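PDB 6RK0: uncharacterized protein from Azotobacter vinelandii, which binds FAD and heme b as a flavocytochrome and probably works as a low-potential terminal oxidase associated with the iron-only nitrogenase. Local coordinates for residues 27-38 / 166-174; 122-133 / 155-163. All coordinates share one frame; numbering follows the deposited sequence.

Contact 1 of 2, residues 27-38 / 166-174; sequences LARYDQETVKAI and IAEASCKVR. With FAD (flavin-adenine dinucleotide), chain G.
Val35 meets Cys171 where helix 32-38 crosses strand 169-174 at 75°. Its CG2 branch, anti to the carbonyl carbon, touches Cys171 SG at 3.5 Å and, on another side, Ala169 CB, while CG1 lies near both Ala169 CB and Ile166 CB. One turn on, Ile38 continues the apolar seam: its CD1 lies 4.0 Å from Cys171 CB and equally close to Val173 CG2, the isoleucine and valine side chains running past each other in opposite directions. Gln32 reaches the loop that leads into the strand, with a chain bent at chi2 (-80°). Its NE2 donates to Ile166 O at 3.0 Å, the acceptor near the amide plane but the donor above the plane of the carbonyl, and a water joins NE2 to Tyr30 O and Ala169 O. A leucine in place of Gln32 would probably leave Ile166 O without this donor and the water with one partner fewer. Just before the helix, residues 28-29 pair antiparallel with 171-172, adding a short edge strand to the antiparallel sheet of this flavin-binding fold of the pyridoxamine 5'-phosphate oxidase family. Tyr30 turns its ring edge to Ala169 O, with CD1 3.7 Å from it, and its hydroxyl bonds Val21 N. On the cofactor side, Ser170 OG donates to FAD N3A and accepts from FAD O2B, both at 2.8 Å, whereas Lys172 NZ holds FAD O3' at 2.9 Å and a heme oxygen, O2A.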
loop_
_atom_site.group_PDB
_atom_site.type_symbol
_atom_site.label_atom_id
_atom_site.label_comp_id
_atom_site.label_asym_id
_atom_site.label_seq_id
_atom_site.Cartn_x
_atom_site.Cartn_y
_atom_site.Cartn_z
ATOM N N LEU A 27 0.074 18.228 9.523
ATOM C CA LEU A 27 -0.495 17.508 8.380
ATOM C C LEU A 27 -1.739 16.704 8.741
ATOM O O LEU A 27 -2.353 16.097 7.858
ATOM C CB LEU A 27 0.543 16.584 7.764
ATOM C CG LEU A 27 1.780 17.306 7.253
ATOM C CD1 LEU A 27 2.716 16.215 6.642
ATOM C CD2 LEU A 27 1.495 18.411 6.284
ATOM N N ALA A 28 -2.086 16.639 10.021
ATOM C CA ALA A 28 -3.186 15.792 10.461
ATOM C C ALA A 28 -4.528 16.368 10.034
ATOM O O ALA A 28 -4.747 17.591 10.022
ATOM C CB ALA A 28 -3.201 15.691 11.979
ATOM N N ARG A 29 -5.463 15.479 9.712
ATOM C CA ARG A 29 -6.868 15.825 9.489
ATOM C C ARG A 29 -7.707 14.762 10.159
ATOM O O ARG A 29 -7.436 13.570 10.004
ATOM C CB ARG A 29 -7.201 15.872 7.986
ATOM C CG ARG A 29 -6.406 16.874 7.205
ATOM C CD ARG A 29 -6.914 18.270 7.438
ATOM N NE ARG A 29 -8.314 18.456 7.016
ATOM C CZ ARG A 29 -8.726 19.320 6.090
ATOM N NH1 ARG A 29 -7.868 20.091 5.435
ATOM N NH2 ARG A 29 -10.017 19.400 5.830
ATOM N N TYR A 30 -8.734 15.193 10.878
ATOM C CA TYR A 30 -9.632 14.287 11.561
ATOM C C TYR A 30 -11.067 14.413 11.079
ATOM O O TYR A 30 -11.929 13.618 11.503
ATOM C CB TYR A 30 -9.595 14.511 13.082
ATOM C CG TYR A 30 -8.205 14.387 13.649
ATOM C CD1 TYR A 30 -7.592 13.140 13.796
ATOM C CD2 TYR A 30 -7.509 15.515 14.033
ATOM C CE1 TYR A 30 -6.306 13.019 14.341
ATOM C CE2 TYR A 30 -6.227 15.418 14.566
ATOM C CZ TYR A 30 -5.651 14.158 14.728
ATOM O OH TYR A 30 -4.407 14.026 15.289
ATOM N N ASP A 31 -11.360 15.412 10.248
ATOM C CA ASP A 31 -12.721 15.611 9.780
ATOM C C ASP A 31 -13.169 14.439 8.915
ATOM O O ASP A 31 -12.415 13.910 8.086
ATOM C CB ASP A 31 -12.819 16.913 8.995
ATOM C CG ASP A 31 -11.810 16.999 7.877
ATOM O OD1 ASP A 31 -10.585 17.023 8.146
ATOM O OD2 ASP A 31 -12.251 17.008 6.714
ATOM N N GLN A 32 -14.430 14.059 9.097
ATOM C CA GLN A 32 -14.930 12.892 8.378
ATOM C C GLN A 32 -15.010 13.141 6.870
ATOM O O GLN A 32 -14.917 12.181 6.100
ATOM C CB GLN A 32 -16.169 12.347 9.097
ATOM C CG GLN A 32 -15.818 11.653 10.516
ATOM C CD GLN A 32 -15.254 10.183 10.414
ATOM O OE1 GLN A 32 -15.882 9.370 9.742
ATOM N NE2 GLN A 32 -14.097 9.843 11.102
ATOM N N GLU A 33 -15.104 14.394 6.407
ATOM C CA GLU A 33 -15.054 14.636 4.969
ATOM C C GLU A 33 -13.732 14.162 4.373
ATOM O O GLU A 33 -13.712 13.533 3.309
ATOM C CB GLU A 33 -15.259 16.126 4.694
ATOM C CG GLU A 33 -15.272 16.444 3.228
ATOM C CD GLU A 33 -15.551 17.910 2.950
ATOM O OE1 GLU A 33 -16.042 18.637 3.858
ATOM O OE2 GLU A 33 -15.276 18.334 1.810
ATOM N N THR A 34 -12.621 14.450 5.046
ATOM C CA THR A 34 -11.318 13.993 4.570
ATOM C C THR A 34 -11.189 12.474 4.681
ATOM O O THR A 34 -10.701 11.815 3.755
ATOM C CB THR A 34 -10.190 14.705 5.312
ATOM O OG1 THR A 34 -10.293 16.118 5.081
ATOM C CG2 THR A 34 -8.818 14.196 4.812
ATOM N N VAL A 35 -11.628 11.902 5.796
ATOM C CA VAL A 35 -11.587 10.446 5.958
ATOM C C VAL A 35 -12.277 9.780 4.785
ATOM O O VAL A 35 -11.738 8.888 4.132
ATOM C CB VAL A 35 -12.226 10.040 7.303
ATOM C CG1 VAL A 35 -12.412 8.547 7.427
ATOM C CG2 VAL A 35 -11.437 10.617 8.482
ATOM N N LYS A 36 -13.526 10.199 4.523
ATOM C CA LYS A 36 -14.310 9.605 3.436
ATOM C C LYS A 36 -13.671 9.845 2.078
ATOM O O LYS A 36 -13.688 8.961 1.214
ATOM C CB LYS A 36 -15.747 10.142 3.457
ATOM C CG LYS A 36 -16.524 9.653 4.641
ATOM C CD LYS A 36 -17.937 10.255 4.668
ATOM C CE LYS A 36 -18.741 9.730 5.839
ATOM N NZ LYS A 36 -20.137 10.251 5.743
ATOM N N ALA A 37 -13.110 11.036 1.855
ATOM C CA ALA A 37 -12.528 11.324 0.549
ATOM C C ALA A 37 -11.322 10.443 0.265
ATOM O O ALA A 37 -11.106 10.030 -0.886
ATOM C CB ALA A 37 -12.141 12.789 0.435
ATOM N N ILE A 38 -10.516 10.128 1.283
ATOM C CA ILE A 38 -9.385 9.233 1.063
ATOM C C ILE A 38 -9.878 7.808 0.849
ATOM O O ILE A 38 -9.464 7.122 -0.092
ATOM C CB ILE A 38 -8.377 9.340 2.220
ATOM C CG1 ILE A 38 -7.813 10.766 2.337
ATOM C CG2 ILE A 38 -7.255 8.341 2.036
ATOM C CD1 ILE A 38 -6.972 11.051 3.571
ATOM N N ILE A 166 -15.627 3.782 10.655
ATOM C CA ILE A 166 -14.673 4.808 10.260
ATOM C C ILE A 166 -14.486 5.866 11.322
ATOM O O ILE A 166 -13.735 6.822 11.102
ATOM C CB ILE A 166 -15.008 5.437 8.889
ATOM C CG1 ILE A 166 -16.235 6.356 8.985
ATOM C CG2 ILE A 166 -15.167 4.386 7.834
ATOM C CD1 ILE A 166 -16.560 7.079 7.683
ATOM N N ALA A 167 -15.153 5.754 12.481
ATOM C CA ALA A 167 -15.171 6.865 13.424
ATOM C C ALA A 167 -13.818 7.110 14.085
ATOM O O ALA A 167 -13.459 8.266 14.328
ATOM C CB ALA A 167 -16.219 6.595 14.487
ATOM N N GLU A 168 -13.080 6.058 14.438
ATOM C CA GLU A 168 -11.824 6.239 15.171
ATOM C C GLU A 168 -10.698 6.297 14.139
ATOM O O GLU A 168 -9.991 5.329 13.901
ATOM C CB GLU A 168 -11.611 5.145 16.211
ATOM C CG GLU A 168 -10.532 5.552 17.190
ATOM C CD GLU A 168 -10.154 4.515 18.212
ATOM O OE1 GLU A 168 -10.699 3.392 18.220
ATOM O OE2 GLU A 168 -9.241 4.812 19.014
ATOM N N ALA A 169 -10.595 7.456 13.505
ATOM C CA ALA A 169 -9.743 7.627 12.320
ATOM C C ALA A 169 -8.818 8.823 12.464
ATOM O O ALA A 169 -9.214 9.896 12.933
ATOM C CB ALA A 169 -10.622 7.899 11.078
ATOM N N SER A 170 -7.596 8.649 11.967
ATOM C CA SER A 170 -6.660 9.750 11.783
ATOM C C SER A 170 -6.239 9.785 10.326
ATOM O O SER A 170 -5.994 8.730 9.713
ATOM C CB SER A 170 -5.439 9.603 12.677
ATOM O OG SER A 170 -4.808 8.355 12.490
ATOM N N CYS A 171 -6.106 10.995 9.781
ATOM C CA CYS A 171 -5.523 11.168 8.463
ATOM C C CYS A 171 -4.279 12.031 8.527
ATOM O O CYS A 171 -4.170 12.916 9.396
ATOM C CB CYS A 171 -6.464 11.833 7.468
ATOM S SG CYS A 171 -8.133 11.209 7.441
ATOM N N LYS A 172 -3.371 11.835 7.568
ATOM C CA LYS A 172 -2.321 12.783 7.277
ATOM C C LYS A 172 -2.335 13.010 5.784
ATOM O O LYS A 172 -2.502 12.059 5.007
ATOM C CB LYS A 172 -0.907 12.325 7.744
ATOM C CG LYS A 172 -0.747 12.310 9.255
ATOM C CD LYS A 172 0.565 11.715 9.703
ATOM C CE LYS A 172 1.830 12.568 9.451
ATOM N NZ LYS A 172 3.051 11.844 9.923
ATOM N N VAL A 173 -2.153 14.269 5.376
ATOM C CA VAL A 173 -2.140 14.655 3.969
ATOM C C VAL A 173 -1.018 15.642 3.756
ATOM O O VAL A 173 -0.910 16.619 4.510
ATOM C CB VAL A 173 -3.488 15.295 3.548
ATOM C CG1 VAL A 173 -3.415 15.798 2.108
ATOM C CG2 VAL A 173 -4.632 14.301 3.738
ATOM N N ARG A 174 -0.225 15.423 2.707
ATOM C CA ARG A 174 0.738 16.415 2.250
ATOM C C ARG A 174 0.495 16.681 0.781
ATOM O O ARG A 174 0.352 15.733 -0.006
ATOM C CB ARG A 174 2.192 15.992 2.457
ATOM C CG ARG A 174 3.152 17.180 2.293
ATOM C CD ARG A 174 4.573 16.716 1.978
ATOM N NE ARG A 174 5.543 17.804 2.082
ATOM C CZ ARG A 174 5.738 18.758 1.170
ATOM N NH1 ARG A 174 5.142 18.729 -0.016
ATOM N NH2 ARG A 174 6.606 19.742 1.464
HETATM P PA FAD G . 2.840 9.257 15.657
HETATM O O1A FAD G . 2.513 10.679 15.397
HETATM O O2A FAD G . 3.616 8.930 16.892
HETATM O O5B FAD G . 1.512 8.384 15.601
HETATM C C5B FAD G . 0.417 8.711 16.483
HETATM C C4B FAD G . -0.885 8.479 15.761
HETATM O O4B FAD G . -0.926 9.309 14.582
HETATM C C3B FAD G . -1.098 7.076 15.215
HETATM O O3B FAD G . -1.485 6.160 16.218
HETATM C C2B FAD G . -2.128 7.321 14.116
HETATM O O2B FAD G . -3.412 7.371 14.690
HETATM C C1B FAD G . -1.704 8.687 13.575
HETATM N N9A FAD G . -0.879 8.588 12.372
HETATM C C8A FAD G . 0.476 8.440 12.283
HETATM N N7A FAD G . 0.903 8.312 11.053
HETATM C C5A FAD G . -0.243 8.363 10.283
HETATM C C6A FAD G . -0.459 8.279 8.887
HETATM N N6A FAD G . 0.515 8.080 7.978
HETATM N N1A FAD G . -1.738 8.353 8.450
HETATM C C2A FAD G . -2.716 8.522 9.344
HETATM N N3A FAD G . -2.643 8.610 10.673
HETATM C C4A FAD G . -1.351 8.537 11.081
HETATM N N1 FAD G . 7.438 8.300 7.534
HETATM C C2 FAD G . 8.788 8.161 7.705
HETATM O O2 FAD G . 9.326 8.342 8.806
HETATM N N3 FAD G . 9.581 7.776 6.647
HETATM C C4 FAD G . 9.134 7.513 5.388
HETATM O O4 FAD G . 9.890 7.110 4.505
HETATM C C4X FAD G . 7.713 7.721 5.209
HETATM N N5 FAD G . 7.186 7.522 3.986
HETATM C C5X FAD G . 5.802 7.641 3.848
HETATM C C6 FAD G . 5.219 7.369 2.597
HETATM C C7 FAD G . 3.838 7.444 2.417
HETATM C C7M FAD G . 3.236 7.167 1.056
HETATM C C8 FAD G . 3.022 7.787 3.517
HETATM C C8M FAD G . 1.536 7.799 3.398
HETATM C C9 FAD G . 3.608 8.092 4.743
HETATM C C9A FAD G . 4.975 8.001 4.930
HETATM N N10 FAD G . 5.593 8.307 6.164
HETATM C C10 FAD G . 6.948 8.092 6.346
HETATM C "C1'" FAD G . 4.816 8.728 7.342
HETATM C "C2'" FAD G . 4.500 7.564 8.265
HETATM O "O2'" FAD G . 3.379 6.856 7.765
HETATM C "C3'" FAD G . 4.194 8.068 9.673
HETATM O "O3'" FAD G . 3.116 8.992 9.621
HETATM C "C4'" FAD G . 5.392 8.726 10.347
HETATM O "O4'" FAD G . 6.527 7.867 10.248
HETATM C "C5'" FAD G . 5.119 8.980 11.806
HETATM O "O5'" FAD G . 4.716 7.750 12.446
HETATM P P FAD G . 4.666 7.613 14.016
HETATM O O1P FAD G . 5.972 8.011 14.651
HETATM O O2P FAD G . 4.113 6.229 14.323
HETATM O O3P FAD G . 3.546 8.701 14.351
HETATM O O HOH W 1 -11.765 11.117 12.644
#

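Contact 2 of 2, residues 122-133 / 155-163; sequences LISDEAVKAEKL and EIEATAVAS. With HEM (protoporphyrin IX containing Fe), chain C.
Lys129 leaves helix 126-133 toward the strand of Val161 and Thr159, and its chain is the thread of this contact. From CB, the torsion chi1 of -174° sets CG opposite the backbone N and brings it over Val161, 3.6 Å from CG2. CD, next along, passes 3.3 Å from Thr159 O and also skirts Ile156 O. The chain bends at chi3 (-66°), so that CE stays beside Thr159 O while NZ swings round to meet it at 2.6 Å, almost in line with the C=O bond. NZ also forms a salt bridge with Glu126 OE1 at 2.8 Å, one turn back on its own helix, and gives weaker bonds to Ile156 O and to a water that itself donates to Glu126 OE2 and Glu157 O. The ammonium thus gathers carbonyls at the joint between helix and strand, and its charge probably eases the approach of the Glu126 and Glu157 carboxylates, whose OE2 atoms lie 3.5 Å apart with their planes steeply inclined. Ile156 packs as a knob into the hole made by Glu126, Lys129, Ala130 and Leu133, its CD1 3.8 Å from Ala130 CB. The ends of Leu133 and Thr159 meet head-on, CD1 to CG2, and both side chains border the heme, where Thr159 OG1 comes within 3.3 Å of HEM CAC while it donates to Glu155 O, one turn back. Ile123 N bonds Val161 O beside the Leu122-Ala162 antiparallel pair. Helix 126-140 lies across strand 159-165, its Leu133 side chain touching His72, the axial heme ligand on strand 68-74, while Tyr105 of the second subunit packs on Glu155, Ala158 and Thr159.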
loop_
_atom_site.group_PDB
_atom_site.type_symbol
_atom_site.label_atom_id
_atom_site.label_comp_id
_atom_site.label_asym_id
_atom_site.label_seq_id
_atom_site.Cartn_x
_atom_site.Cartn_y
_atom_site.Cartn_z
ATOM N N LEU A 122 -17.725 -9.399 12.102
ATOM C CA LEU A 122 -18.061 -10.250 10.961
ATOM C C LEU A 122 -19.553 -10.192 10.674
ATOM O O LEU A 122 -20.373 -10.092 11.580
ATOM C CB LEU A 122 -17.758 -11.713 11.224
ATOM C CG LEU A 122 -16.300 -12.053 11.397
ATOM C CD1 LEU A 122 -16.168 -13.553 11.635
ATOM C CD2 LEU A 122 -15.403 -11.575 10.233
ATOM N N ILE A 123 -19.906 -10.298 9.401
ATOM C CA ILE A 123 -21.312 -10.423 9.027
ATOM C C ILE A 123 -21.673 -11.905 9.060
ATOM O O ILE A 123 -21.213 -12.679 8.225
ATOM C CB ILE A 123 -21.560 -9.829 7.640
ATOM C CG1 ILE A 123 -21.141 -8.372 7.591
ATOM C CG2 ILE A 123 -23.020 -10.017 7.255
ATOM C CD1 ILE A 123 -21.446 -7.713 6.331
ATOM N N SER A 124 -22.511 -12.303 10.001
ATOM C CA SER A 124 -22.940 -13.702 10.078
ATOM C C SER A 124 -24.219 -13.983 9.308
ATOM O O SER A 124 -24.494 -15.140 8.979
ATOM C CB SER A 124 -23.103 -14.134 11.540
ATOM O OG SER A 124 -24.049 -13.310 12.184
ATOM N N ASP A 125 -25.000 -12.953 9.031
ATOM C CA ASP A 125 -26.255 -13.096 8.307
ATOM C C ASP A 125 -25.957 -13.217 6.804
ATOM O O ASP A 125 -25.409 -12.292 6.185
ATOM C CB ASP A 125 -27.082 -11.860 8.605
ATOM C CG ASP A 125 -28.399 -11.902 7.946
ATOM O OD1 ASP A 125 -28.475 -12.293 6.753
ATOM O OD2 ASP A 125 -29.369 -11.515 8.607
ATOM N N GLU A 126 -26.254 -14.390 6.220
ATOM C CA GLU A 126 -25.848 -14.659 4.845
ATOM C C GLU A 126 -26.513 -13.727 3.844
ATOM O O GLU A 126 -25.923 -13.405 2.801
ATOM C CB GLU A 126 -26.121 -16.120 4.470
ATOM C CG GLU A 126 -25.470 -17.154 5.369
ATOM C CD GLU A 126 -23.972 -17.317 5.175
ATOM O OE1 GLU A 126 -23.381 -16.777 4.227
ATOM O OE2 GLU A 126 -23.343 -18.007 6.027
ATOM N N ALA A 127 -27.765 -13.335 4.105
ATOM C CA ALA A 127 -28.472 -12.451 3.186
ATOM C C ALA A 127 -27.854 -11.059 3.205
ATOM O O ALA A 127 -27.692 -10.430 2.153
ATOM C CB ALA A 127 -29.955 -12.411 3.536
ATOM N N VAL A 128 -27.494 -10.563 4.394
ATOM C CA VAL A 128 -26.807 -9.279 4.477
ATOM C C VAL A 128 -25.451 -9.349 3.791
ATOM O O VAL A 128 -25.074 -8.454 3.034
ATOM C CB VAL A 128 -26.664 -8.846 5.938
ATOM C CG1 VAL A 128 -25.871 -7.544 6.032
ATOM C CG2 VAL A 128 -28.066 -8.645 6.547
ATOM N N LYS A 129 -24.733 -10.439 4.000
ATOM C CA LYS A 129 -23.424 -10.597 3.379
ATOM C C LYS A 129 -23.536 -10.512 1.858
ATOM O O LYS A 129 -22.750 -9.822 1.202
ATOM C CB LYS A 129 -22.865 -11.937 3.831
ATOM C CG LYS A 129 -21.463 -12.198 3.410
ATOM C CD LYS A 129 -21.116 -13.718 3.543
ATOM C CE LYS A 129 -21.096 -14.271 4.956
ATOM N NZ LYS A 129 -20.821 -15.752 4.816
ATOM N N ALA A 130 -24.532 -11.188 1.276
ATOM C CA ALA A 130 -24.700 -11.160 -0.178
ATOM C C ALA A 130 -25.020 -9.753 -0.671
ATOM O O ALA A 130 -24.538 -9.319 -1.733
ATOM C CB ALA A 130 -25.779 -12.155 -0.609
ATOM N N GLU A 131 -25.822 -9.021 0.095
ATOM C CA GLU A 131 -26.109 -7.648 -0.269
ATOM C C GLU A 131 -24.841 -6.796 -0.268
ATOM O O GLU A 131 -24.628 -5.996 -1.185
ATOM C CB GLU A 131 -27.153 -7.122 0.706
ATOM C CG GLU A 131 -27.663 -5.760 0.338
ATOM C CD GLU A 131 -28.986 -5.365 0.977
ATOM O OE1 GLU A 131 -29.476 -6.038 1.903
ATOM O OE2 GLU A 131 -29.579 -4.341 0.559
ATOM N N LYS A 132 -23.989 -6.963 0.746
ATOM C CA LYS A 132 -22.758 -6.176 0.831
ATOM C C LYS A 132 -21.800 -6.530 -0.310
ATOM O O LYS A 132 -21.147 -5.644 -0.872
ATOM C CB LYS A 132 -22.082 -6.397 2.187
ATOM C CG LYS A 132 -22.855 -6.099 3.449
ATOM C CD LYS A 132 -23.231 -4.655 3.571
ATOM C CE LYS A 132 -23.952 -4.335 4.848
ATOM N NZ LYS A 132 -24.551 -2.992 4.693
ATOM N N LEU A 133 -21.697 -7.818 -0.656
ATOM C CA LEU A 133 -20.817 -8.221 -1.763
ATOM C C LEU A 133 -21.279 -7.640 -3.087
ATOM O O LEU A 133 -20.439 -7.250 -3.922
ATOM C CB LEU A 133 -20.731 -9.742 -1.822
ATOM C CG LEU A 133 -19.945 -10.359 -0.653
ATOM C CD1 LEU A 133 -20.228 -11.853 -0.542
ATOM C CD2 LEU A 133 -18.412 -10.102 -0.801
ATOM N N GLU A 155 -21.129 -20.224 -2.836
ATOM C CA GLU A 155 -20.144 -19.169 -2.991
ATOM C C GLU A 155 -20.300 -18.127 -1.890
ATOM O O GLU A 155 -19.314 -17.698 -1.272
ATOM C CB GLU A 155 -20.264 -18.570 -4.383
ATOM C CG GLU A 155 -19.765 -19.496 -5.466
ATOM C CD GLU A 155 -20.095 -19.083 -6.889
ATOM O OE1 GLU A 155 -21.104 -18.360 -7.110
ATOM O OE2 GLU A 155 -19.320 -19.496 -7.792
ATOM N N ILE A 156 -21.538 -17.694 -1.625
ATOM C CA ILE A 156 -21.782 -16.755 -0.530
ATOM C C ILE A 156 -21.316 -17.352 0.787
ATOM O O ILE A 156 -20.642 -16.707 1.607
ATOM C CB ILE A 156 -23.284 -16.376 -0.477
ATOM C CG1 ILE A 156 -23.752 -15.645 -1.752
ATOM C CG2 ILE A 156 -23.590 -15.591 0.821
ATOM C CD1 ILE A 156 -23.062 -14.345 -2.041
ATOM N N GLU A 157 -21.687 -18.615 1.036
ATOM C CA GLU A 157 -21.394 -19.200 2.335
ATOM C C GLU A 157 -19.898 -19.432 2.562
ATOM O O GLU A 157 -19.450 -19.484 3.718
ATOM C CB GLU A 157 -22.209 -20.456 2.544
ATOM C CG GLU A 157 -23.693 -20.066 2.488
ATOM C CD GLU A 157 -24.668 -20.949 3.208
ATOM O OE1 GLU A 157 -25.430 -21.677 2.538
ATOM O OE2 GLU A 157 -24.760 -20.829 4.436
ATOM N N ALA A 158 -19.117 -19.538 1.492
ATOM C CA ALA A 158 -17.678 -19.727 1.589
ATOM C C ALA A 158 -16.947 -18.417 1.861
ATOM O O ALA A 158 -15.712 -18.433 2.004
ATOM C CB ALA A 158 -17.181 -20.324 0.281
ATOM N N THR A 159 -17.646 -17.292 1.880
ATOM C CA THR A 159 -17.036 -15.964 1.949
ATOM C C THR A 159 -17.272 -15.355 3.325
ATOM O O THR A 159 -18.358 -15.477 3.880
ATOM C CB THR A 159 -17.642 -15.059 0.873
ATOM O OG1 THR A 159 -17.580 -15.717 -0.401
ATOM C CG2 THR A 159 -16.922 -13.724 0.734
ATOM N N ALA A 160 -16.254 -14.718 3.878
ATOM C CA ALA A 160 -16.401 -13.870 5.051
ATOM C C ALA A 160 -16.449 -12.411 4.596
ATOM O O ALA A 160 -15.766 -12.034 3.629
ATOM C CB ALA A 160 -15.211 -14.033 5.992
ATOM N N VAL A 161 -17.254 -11.608 5.298
ATOM C CA VAL A 161 -17.217 -10.170 5.163
ATOM C C VAL A 161 -17.079 -9.573 6.552
ATOM O O VAL A 161 -17.843 -9.914 7.460
ATOM C CB VAL A 161 -18.460 -9.611 4.444
ATOM C CG1 VAL A 161 -18.418 -8.088 4.435
ATOM C CG2 VAL A 161 -18.552 -10.174 3.036
ATOM N N ALA A 162 -16.080 -8.712 6.709
ATOM C CA ALA A 162 -15.861 -7.991 7.952
ATOM C C ALA A 162 -16.099 -6.510 7.722
ATOM O O ALA A 162 -15.992 -6.018 6.595
ATOM C CB ALA A 162 -14.398 -8.179 8.416
ATOM N N SER A 163 -16.406 -5.791 8.801
ATOM C CA SER A 163 -16.513 -4.344 8.707
ATOM C C SER A 163 -15.945 -3.669 9.943
ATOM O O SER A 163 -15.859 -4.260 11.026
ATOM C CB SER A 163 -17.948 -3.885 8.479
ATOM O OG SER A 163 -18.729 -3.962 9.635
HETATM C CHA HEM C . -10.439 -14.134 -2.137
HETATM C CHB HEM C . -10.495 -10.240 -4.928
HETATM C CHC HEM C . -15.308 -10.489 -5.115
HETATM C CHD HEM C . -15.224 -14.545 -2.579
HETATM C C1A HEM C . -10.061 -13.061 -2.898
HETATM C C2A HEM C . -8.670 -12.670 -3.093
HETATM C C3A HEM C . -8.667 -11.571 -3.871
HETATM C C4A HEM C . -10.067 -11.293 -4.156
HETATM C CMA HEM C . -7.515 -10.765 -4.404
HETATM C CAA HEM C . -7.435 -13.405 -2.549
HETATM C CBA HEM C . -7.044 -14.650 -3.390
HETATM C CGA HEM C . -5.610 -14.981 -3.068
HETATM O O1A HEM C . -4.668 -14.719 -3.898
HETATM O O2A HEM C . -5.357 -15.491 -1.927
HETATM C C1B HEM C . -11.799 -9.968 -5.252
HETATM C C2B HEM C . -12.244 -8.824 -6.013
HETATM C C3B HEM C . -13.582 -8.902 -6.045
HETATM C C4B HEM C . -13.993 -10.090 -5.321
HETATM C CMB HEM C . -11.290 -7.790 -6.599
HETATM C CAB HEM C . -14.606 -8.006 -6.699
HETATM C CBB HEM C . -14.347 -7.047 -7.581
HETATM C C1C HEM C . -15.701 -11.607 -4.441
HETATM C C2C HEM C . -17.062 -12.024 -4.285
HETATM C C3C HEM C . -17.047 -13.184 -3.621
HETATM C C4C HEM C . -15.670 -13.486 -3.329
HETATM C CMC HEM C . -18.255 -11.212 -4.767
HETATM C CAC HEM C . -18.202 -14.064 -3.226
HETATM C CBC HEM C . -19.273 -14.199 -4.042
HETATM C C1D HEM C . -13.907 -14.772 -2.192
HETATM C C2D HEM C . -13.470 -15.858 -1.366
HETATM C C3D HEM C . -12.147 -15.747 -1.235
HETATM C C4D HEM C . -11.738 -14.573 -1.987
HETATM C CMD HEM C . -14.367 -16.932 -0.756
HETATM C CAD HEM C . -11.191 -16.692 -0.519
HETATM C CBD HEM C . -10.633 -17.734 -1.507
HETATM C CGD HEM C . -9.858 -18.813 -0.774
HETATM O O1D HEM C . -8.660 -18.625 -0.486
HETATM O O2D HEM C . -10.449 -19.869 -0.451
HETATM N NA HEM C . -10.902 -12.213 -3.560
HETATM N NB HEM C . -12.860 -10.736 -4.845
HETATM N NC HEM C . -14.871 -12.513 -3.856
HETATM N ND HEM C . -12.847 -13.995 -2.570
HETATM FE FE HEM C . -12.898 -12.363 -3.673
HETATM O O HOH W 2 -18.620 -13.119 7.400
HETATM O O HOH W 3 -20.803 -18.487 5.881
HETATM O O HOH W 4 -12.656 -13.538 -5.413
#

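How the contacts relate
Both contacts set a helix across a strand of the same antiparallel sheet at a similar steep angle, and the strands concerned, 159-165 and 169-174, follow each other in the chain. The sites nevertheless lie about 27 Å apart between centres, and contact 2 is the farther from the middle of the chain. Each is partly buried. In contact 1 the helix meets the strand through an apolar seam, with polar bonds at its margin, and the sheet carries the FAD-binding side chains; in contact 2 a lysine brings charge into the helix-strand interface, beside apolar packing that borders a heme. Only contact 2 also touches the protein of the second subunit.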